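Long-range contacts in phosphotriesterase, putative (Deinococcus radiodurans, PDB 4J35), which probably hydrolyses lactones at a centre of two divalent metal ions and, in this form, has been engineered toward organophosphate hydrolysis: residues 202-207 and 225-230; 257-262 and 311-316. The protein carries 7 engineered substitutions. One frame throughout, in Å; residues are numbered along the deposited sequence.

Interaction 1: residues 202-207 and 225-230; sequences IGHMDG and AFDRIG. With CO (cobalt (II) ion), chain B.
H204 and D227 meet at the metal centre. H204 binds a cobalt ion through NE2, 2.0 Å from the metal. Its other ring nitrogen, ND1, gives a nearly straight hydrogen bond to D227 OD1, 2.6 Å away. OD1 lies close to the plane of the imidazole. The ring, however, meets the carboxylate from above, with planes 70° apart. The metal bond and this hydrogen bond together fix the ring's rotation. ND1 acts as the donor, consistent with NE2 binding the metal. H176 and K143 bind the same ion.

D227 also holds the backbone of H204. H204 N donates to D227 OD2 at 3.2 Å, on the syn side, with a weaker share to OD1. CG of D227 lies between its own backbone N and carbonyl carbon (chi1 54°), which turns the carboxylate back onto the loop.

R228 lies over one face of the imidazole, toward its rim. R228 CD makes a CH-pi contact, 3.8 Å from the centroid of the H204 ring. The guanidinium stacks beyond it, with planes 28° apart. R228 NE forms a salt bridge with D264, a ligand of the other cobalt ion.

D206 forms the next layer. D206 OD2 accepts a hydrogen bond from R228 N at 3.0 Å and makes a salt bridge with R243 on helix 240-251. D206 CB rests on F226 CD2 at 3.5 Å.

Two backbone bonds at A225 add to the side-chain bonds. A225 N donates to I202 O at 3.0 Å, and A225 O accepts from M205 N. The first joins parallel strands 200-202 and 223-226 of the TIM barrel. The second ties the turn that carries the metal ligand to strand 223-226. Outside them, M205 packs on helix 211-218 and F226 on helix 240-251.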
ATOM      1  N   ILE A 202       5.650  -4.642   5.522  1.00 32.03           N
ATOM      2  CA  ILE A 202       4.969  -3.988   6.625  1.00 28.72           C
ATOM      3  C   ILE A 202       4.978  -2.525   6.294  1.00 28.31           C
ATOM      4  O   ILE A 202       6.047  -1.945   6.088  1.00 31.36           O
ATOM      5  CB  ILE A 202       5.688  -4.140   7.947  1.00 35.23           C
ATOM      6  CG1 ILE A 202       5.838  -5.639   8.292  1.00 35.04           C
ATOM      7  CG2 ILE A 202       4.960  -3.377   9.051  1.00 28.99           C
ATOM      8  CD1 ILE A 202       4.467  -6.415   8.409  1.00 35.98           C
ATOM      9  N   GLY A 203       3.798  -1.943   6.241  1.00 29.16           N
ATOM     10  CA  GLY A 203       3.682  -0.578   5.752  1.00 31.23           C
ATOM     11  C   GLY A 203       3.722   0.545   6.758  1.00 32.64           C
ATOM     12  O   GLY A 203       3.640   0.351   7.963  1.00 35.12           O
ATOM     13  N   HIS A 204       3.825   1.757   6.210  1.00 33.58           N
ATOM     14  CA  HIS A 204       3.855   2.999   6.967  1.00 29.25           C
ATOM     15  C   HIS A 204       4.908   3.011   8.076  1.00 32.53           C
ATOM     16  O   HIS A 204       4.724   3.654   9.124  1.00 35.34           O
ATOM     17  CB  HIS A 204       2.444   3.338   7.518  1.00 33.55           C
ATOM     18  CG  HIS A 204       1.345   3.316   6.495  1.00 32.41           C
ATOM     19  ND1 HIS A 204       1.554   3.543   5.150  1.00 32.84           N
ATOM     20  CD2 HIS A 204       0.016   3.098   6.628  1.00 30.25           C
ATOM     21  CE1 HIS A 204       0.394   3.480   4.506  1.00 28.29           C
ATOM     22  NE2 HIS A 204      -0.553   3.198   5.380  1.00 30.75           N
ATOM     23  N   MET A 205       6.029   2.345   7.824  1.00 34.44           N
ATOM     24  CA  MET A 205       7.098   2.253   8.807  1.00 34.08           C
ATOM     25  C   MET A 205       7.884   3.520   8.923  1.00 42.77           C
ATOM     26  O   MET A 205       8.650   3.685   9.854  1.00 44.34           O
ATOM     27  CB  MET A 205       7.997   1.047   8.514  1.00 37.69           C
ATOM     28  CG  MET A 205       7.291  -0.249   8.775  1.00 36.27           C
ATOM     29  SD  MET A 205       7.168  -0.619  10.573  1.00 38.67           S
ATOM     30  CE  MET A 205       8.904  -0.632  10.989  1.00 36.90           C
ATOM     31  N   ASP A 206       7.668   4.451   7.989  1.00 31.73           N
ATOM     32  CA  ASP A 206       8.277   5.749   8.109  1.00 37.38           C
ATOM     33  C   ASP A 206       7.595   6.590   9.170  1.00 41.83           C
ATOM     34  O   ASP A 206       8.080   7.653   9.536  1.00 45.11           O
ATOM     35  CB  ASP A 206       8.258   6.462   6.757  1.00 36.95           C
ATOM     36  CG  ASP A 206       6.915   6.419   6.067  1.00 42.08           C
ATOM     37  OD1 ASP A 206       6.101   5.513   6.318  1.00 35.04           O
ATOM     38  OD2 ASP A 206       6.657   7.320   5.232  1.00 37.43           O
ATOM     39  N   GLY A 207       6.455   6.130   9.649  1.00 40.78           N
ATOM     40  CA  GLY A 207       5.734   6.837  10.693  1.00 39.48           C
ATOM     41  C   GLY A 207       6.431   6.822  12.046  1.00 49.46           C
ATOM     42  O   GLY A 207       5.992   7.498  12.974  1.00 43.58           O
ATOM     43  N   ALA A 225       8.201  -0.734   4.434  1.00 30.08           N
ATOM     44  CA  ALA A 225       8.057   0.385   3.471  1.00 28.45           C
ATOM     45  C   ALA A 225       7.977   1.693   4.200  1.00 29.06           C
ATOM     46  O   ALA A 225       7.180   1.865   5.122  1.00 33.05           O
ATOM     47  CB  ALA A 225       6.825   0.193   2.690  1.00 29.01           C
ATOM     48  N   PHE A 226       8.763   2.644   3.702  1.00 35.13           N
ATOM     49  CA  PHE A 226       8.648   4.043   4.024  1.00 33.36           C
ATOM     50  C   PHE A 226       7.734   4.529   2.909  1.00 31.07           C
ATOM     51  O   PHE A 226       8.212   4.898   1.825  1.00 32.80           O
ATOM     52  CB  PHE A 226      10.045   4.686   3.940  1.00 37.13           C
ATOM     53  CG  PHE A 226      10.952   4.339   5.109  1.00 36.37           C
ATOM     54  CD1 PHE A 226      11.330   3.037   5.368  1.00 38.20           C
ATOM     55  CD2 PHE A 226      11.421   5.343   5.938  1.00 39.20           C
ATOM     56  CE1 PHE A 226      12.157   2.759   6.424  1.00 36.38           C
ATOM     57  CE2 PHE A 226      12.224   5.076   6.986  1.00 42.74           C
ATOM     58  CZ  PHE A 226      12.595   3.770   7.251  1.00 39.52           C
ATOM     59  N   ASP A 227       6.418   4.441   3.127  1.00 31.29           N
ATOM     60  CA  ASP A 227       5.510   4.582   2.014  1.00 35.47           C
ATOM     61  C   ASP A 227       4.541   5.764   2.101  1.00 32.76           C
ATOM     62  O   ASP A 227       3.562   5.792   1.364  1.00 30.90           O
ATOM     63  CB  ASP A 227       4.754   3.292   1.772  1.00 31.62           C
ATOM     64  CG  ASP A 227       4.034   2.793   3.019  1.00 41.92           C
ATOM     65  OD1 ASP A 227       3.877   3.577   3.968  1.00 36.05           O
ATOM     66  OD2 ASP A 227       3.669   1.602   3.066  1.00 33.32           O
ATOM     67  N   ARG A 228       4.817   6.722   2.982  1.00 33.66           N
ATOM     68  CA  ARG A 228       4.043   7.980   2.990  1.00 31.13           C
ATOM     69  C   ARG A 228       4.988   9.175   2.774  1.00 37.10           C
ATOM     70  O   ARG A 228       4.796  10.265   3.336  1.00 36.68           O
ATOM     71  CB  ARG A 228       3.255   8.120   4.291  1.00 37.68           C
ATOM     72  CG  ARG A 228       2.607   6.794   4.721  1.00 38.65           C
ATOM     73  CD  ARG A 228       1.694   6.944   5.895  1.00 37.82           C
ATOM     74  NE  ARG A 228       0.382   7.419   5.493  1.00 42.45           N
ATOM     75  CZ  ARG A 228      -0.610   7.669   6.337  1.00 70.50           C
ATOM     76  NH1 ARG A 228      -0.457   7.436   7.639  1.00 65.20           N
ATOM     77  NH2 ARG A 228      -1.767   8.131   5.870  1.00 64.02           N
ATOM     78  N   ILE A 229       6.010   8.950   1.958  1.00 34.63           N
ATOM     79  CA  ILE A 229       7.035   9.957   1.714  1.00 31.79           C
ATOM     80  C   ILE A 229       6.348  11.135   1.023  1.00 36.83           C
ATOM     81  O   ILE A 229       5.645  10.953   0.043  1.00 33.27           O
ATOM     82  CB  ILE A 229       8.196   9.434   0.844  1.00 31.96           C
ATOM     83  CG1 ILE A 229       8.912   8.259   1.576  1.00 31.99           C
ATOM     84  CG2 ILE A 229       9.213  10.532   0.565  1.00 37.74           C
ATOM     85  CD1 ILE A 229       9.991   7.590   0.759  1.00 34.56           C
ATOM     86  N   GLY A 230       6.545  12.312   1.589  1.00 33.52           N
ATOM     87  CA  GLY A 230       5.902  13.540   1.084  1.00 34.78           C
ATOM     88  C   GLY A 230       4.815  14.055   2.021  1.00 44.45           C
ATOM     89  O   GLY A 230       4.461  15.233   1.951  1.00 38.15           O
TER
HETATM   90 CO    CO B 401      -2.546   3.095   5.200  1.00 31.63          CO

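Interaction 2: residues 257-262 and 311-316; sequences DRLLLS and GQMTVG
M313 of helix 307-322 packs on L259 and L261 of strand 259-261. This is the tight part. M313 CG lies 3.4 Å from L259 O, and its CA also makes a CA-H...O contact with that oxygen. M313 SD touches L259 CB at 4.1 Å, and the chain then bends (chi3 -74°), which brings M313 CE to L261 CD1, also at 4.1 Å. L251 of helix 240-251 touches M313 as well. The strand and helix segments approach to 7.1 Å and cross at -71°.

One water joins the backbones beside M313. It accepts from L261 N at 2.8 Å and lies 2.9 Å from M313 O, to which it can donate.

The looser side is at D257 and Q312, both partly exposed. Q312 CG lies 3.8 Å from D257 CA, and the amide end runs past D257 CB. Q312 NE2 donates to N317, which in turn bonds to L259 O. Shortening Q312 to an alanine would probably leave N317 OD1 without this donor and open a gap beside D257.

No direct hydrogen bond crosses between the two segments. Apolar side chains and a shared water hold helix 307-322, in the barrel's outer layer, against strand 259-261. The chemistry is that of packing: L261 N and M313 O meet through the water, and Q312 NE2 and L259 O turn to N317.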
ATOM      1  N   ASP A 257      17.986  -4.621   0.797  1.00 37.41           N
ATOM      2  CA  ASP A 257      17.108  -5.561   0.102  1.00 35.54           C
ATOM      3  C   ASP A 257      15.819  -5.845   0.906  1.00 33.25           C
ATOM      4  O   ASP A 257      15.037  -6.693   0.517  1.00 33.13           O
ATOM      5  CB  ASP A 257      17.808  -6.866  -0.308  1.00 51.55           C
ATOM      6  CG  ASP A 257      18.345  -7.628   0.866  1.00 60.76           C
ATOM      7  OD1 ASP A 257      18.345  -7.029   1.966  1.00 52.96           O
ATOM      8  OD2 ASP A 257      18.783  -8.798   0.692  1.00 84.72           O
ATOM      9  N   ARG A 258      15.608  -5.123   2.000  1.00 33.12           N
ATOM     10  CA  ARG A 258      14.341  -5.200   2.725  1.00 32.80           C
ATOM     11  C   ARG A 258      13.595  -3.866   2.890  1.00 33.27           C
ATOM     12  O   ARG A 258      12.629  -3.796   3.648  1.00 33.36           O
ATOM     13  CB  ARG A 258      14.575  -5.791   4.105  1.00 37.00           C
ATOM     14  CG  ARG A 258      15.309  -7.135   4.034  1.00 38.65           C
ATOM     15  CD  ARG A 258      14.391  -8.240   3.555  1.00 44.14           C
ATOM     16  NE  ARG A 258      15.131  -9.365   2.974  1.00 54.93           N
ATOM     17  CZ  ARG A 258      15.577 -10.420   3.656  1.00 54.77           C
ATOM     18  NH1 ARG A 258      15.360 -10.532   4.962  1.00 38.95           N
ATOM     19  NH2 ARG A 258      16.241 -11.377   3.023  1.00 37.84           N
ATOM     20  N   LEU A 259      14.043  -2.822   2.169  1.00 36.14           N
ATOM     21  CA  LEU A 259      13.437  -1.495   2.285  1.00 34.09           C
ATOM     22  C   LEU A 259      12.749  -1.102   0.985  1.00 33.08           C
ATOM     23  O   LEU A 259      13.323  -1.289  -0.101  1.00 35.16           O
ATOM     24  CB  LEU A 259      14.507  -0.430   2.574  1.00 38.87           C
ATOM     25  CG  LEU A 259      15.380  -0.648   3.820  1.00 39.91           C
ATOM     26  CD1 LEU A 259      16.564   0.291   3.782  1.00 44.70           C
ATOM     27  CD2 LEU A 259      14.567  -0.459   5.119  1.00 37.49           C
ATOM     28  N   LEU A 260      11.531  -0.567   1.100  1.00 32.17           N
ATOM     29  CA  LEU A 260      10.807  -0.085  -0.068  1.00 32.57           C
ATOM     30  C   LEU A 260      10.301   1.333   0.162  1.00 36.89           C
ATOM     31  O   LEU A 260      10.246   1.807   1.283  1.00 31.93           O
ATOM     32  CB  LEU A 260       9.650  -1.020  -0.415  1.00 34.42           C
ATOM     33  CG  LEU A 260      10.122  -2.372  -0.948  1.00 37.76           C
ATOM     34  CD1 LEU A 260      10.205  -3.417   0.201  1.00 31.97           C
ATOM     35  CD2 LEU A 260       9.210  -2.843  -2.058  1.00 33.36           C
ATOM     36  N   LEU A 261       9.927   1.994  -0.929  1.00 31.95           N
ATOM     37  CA  LEU A 261       9.657   3.448  -0.912  1.00 33.76           C
ATOM     38  C   LEU A 261       8.372   3.782  -1.668  1.00 31.72           C
ATOM     39  O   LEU A 261       8.182   3.328  -2.779  1.00 34.75           O
ATOM     40  CB  LEU A 261      10.805   4.205  -1.580  1.00 34.42           C
ATOM     41  CG  LEU A 261      12.227   3.976  -1.059  1.00 32.77           C
ATOM     42  CD1 LEU A 261      13.229   4.673  -2.016  1.00 41.05           C
ATOM     43  CD2 LEU A 261      12.413   4.488   0.354  1.00 35.13           C
ATOM     44  N   SER A 262       7.476   4.551  -1.050  1.00 34.08           N
ATOM     45  CA  SER A 262       6.251   4.991  -1.745  1.00 31.38           C
ATOM     46  C   SER A 262       5.686   6.245  -1.112  1.00 31.32           C
ATOM     47  O   SER A 262       6.274   6.762  -0.160  1.00 32.61           O
ATOM     48  CB  SER A 262       5.202   3.907  -1.765  1.00 35.82           C
ATOM     49  OG  SER A 262       4.760   3.707  -3.079  1.00 31.14           O
ATOM     50  N   GLY A 311      18.454   0.976  -6.990  1.00 35.87           N
ATOM     51  CA  GLY A 311      17.772   0.049  -7.881  1.00 34.35           C
ATOM     52  C   GLY A 311      17.269  -1.170  -7.110  1.00 48.48           C
ATOM     53  O   GLY A 311      16.305  -1.842  -7.510  1.00 35.00           O
ATOM     54  N   GLN A 312      17.915  -1.465  -5.992  1.00 38.17           N
ATOM     55  CA  GLN A 312      17.471  -2.609  -5.188  1.00 46.38           C
ATOM     56  C   GLN A 312      16.124  -2.305  -4.508  1.00 44.28           C
ATOM     57  O   GLN A 312      15.232  -3.159  -4.454  1.00 37.60           O
ATOM     58  CB  GLN A 312      18.489  -2.935  -4.121  1.00 35.60           C
ATOM     59  CG  GLN A 312      18.159  -4.242  -3.315  1.00 41.56           C
ATOM     60  CD  GLN A 312      18.228  -5.503  -4.173  1.00 54.11           C
ATOM     61  OE1 GLN A 312      19.254  -5.795  -4.798  1.00 52.70           O
ATOM     62  NE2 GLN A 312      17.132  -6.252  -4.214  1.00 41.12           N
ATOM     63  N   MET A 313      16.004  -1.102  -3.955  1.00 39.26           N
ATOM     64  CA  MET A 313      14.763  -0.704  -3.289  1.00 37.38           C
ATOM     65  C   MET A 313      13.639  -0.589  -4.288  1.00 32.96           C
ATOM     66  O   MET A 313      12.499  -0.961  -4.002  1.00 32.68           O
ATOM     67  CB  MET A 313      14.926   0.625  -2.535  1.00 36.65           C
ATOM     68  CG  MET A 313      15.870   0.549  -1.383  1.00 33.86           C
ATOM     69  SD  MET A 313      16.020   1.976  -0.314  1.00 39.11           S
ATOM     70  CE  MET A 313      16.998   3.074  -1.416  1.00 36.10           C
ATOM     71  N   THR A 314      13.921   0.028  -5.455  1.00 36.69           N
ATOM     72  CA  THR A 314      12.840   0.414  -6.358  1.00 33.69           C
ATOM     73  C   THR A 314      12.512  -0.607  -7.434  1.00 33.02           C
ATOM     74  O   THR A 314      11.440  -0.557  -8.000  1.00 34.53           O
ATOM     75  CB  THR A 314      13.171   1.772  -7.058  1.00 33.11           C
ATOM     76  OG1 THR A 314      14.401   1.639  -7.775  1.00 33.67           O
ATOM     77  CG2 THR A 314      13.315   2.845  -6.007  1.00 36.97           C
ATOM     78  N   VAL A 315      13.413  -1.556  -7.701  1.00 37.32           N
ATOM     79  CA  VAL A 315      13.165  -2.552  -8.751  1.00 33.38           C
ATOM     80  C   VAL A 315      13.373  -4.000  -8.227  1.00 33.43           C
ATOM     81  O   VAL A 315      12.502  -4.845  -8.417  1.00 41.39           O
ATOM     82  CB  VAL A 315      14.106  -2.339  -9.977  1.00 44.64           C
ATOM     83  CG1 VAL A 315      13.833  -3.377 -11.062  1.00 37.21           C
ATOM     84  CG2 VAL A 315      13.950  -0.895 -10.560  1.00 42.48           C
ATOM     85  N   GLY A 316      14.518  -4.232  -7.601  1.00 40.11           N
ATOM     86  CA  GLY A 316      14.878  -5.564  -7.119  1.00 47.34           C
ATOM     87  C   GLY A 316      13.867  -6.074  -6.106  1.00 38.45           C
ATOM     88  O   GLY A 316      13.354  -7.180  -6.234  1.00 39.02           O
TER
HETATM   89  O   HOH W   1      10.193   0.614  -3.372  1.00 33.96           O

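In the fold
Interactions 1 and 2 are joined through one parallel sheet, in which strands 223-226 and 259-261 are neighbours. F226 N bonds to L260 O, and F226 O to S262 N, so the second segment of interaction 1 lies beside the first of interaction 2. Their centres are about 12 Å apart. Interaction 1 is buried at the metal centre. It relies on charged and aromatic groups and many direct hydrogen bonds. Interaction 2 is only partly buried and lies between strand and outer helix. It relies on leucine and methionine packing with one bridging water. Helix 240-251 touches both, through F226 and I229 in one and L259, L261 and M313 in the other.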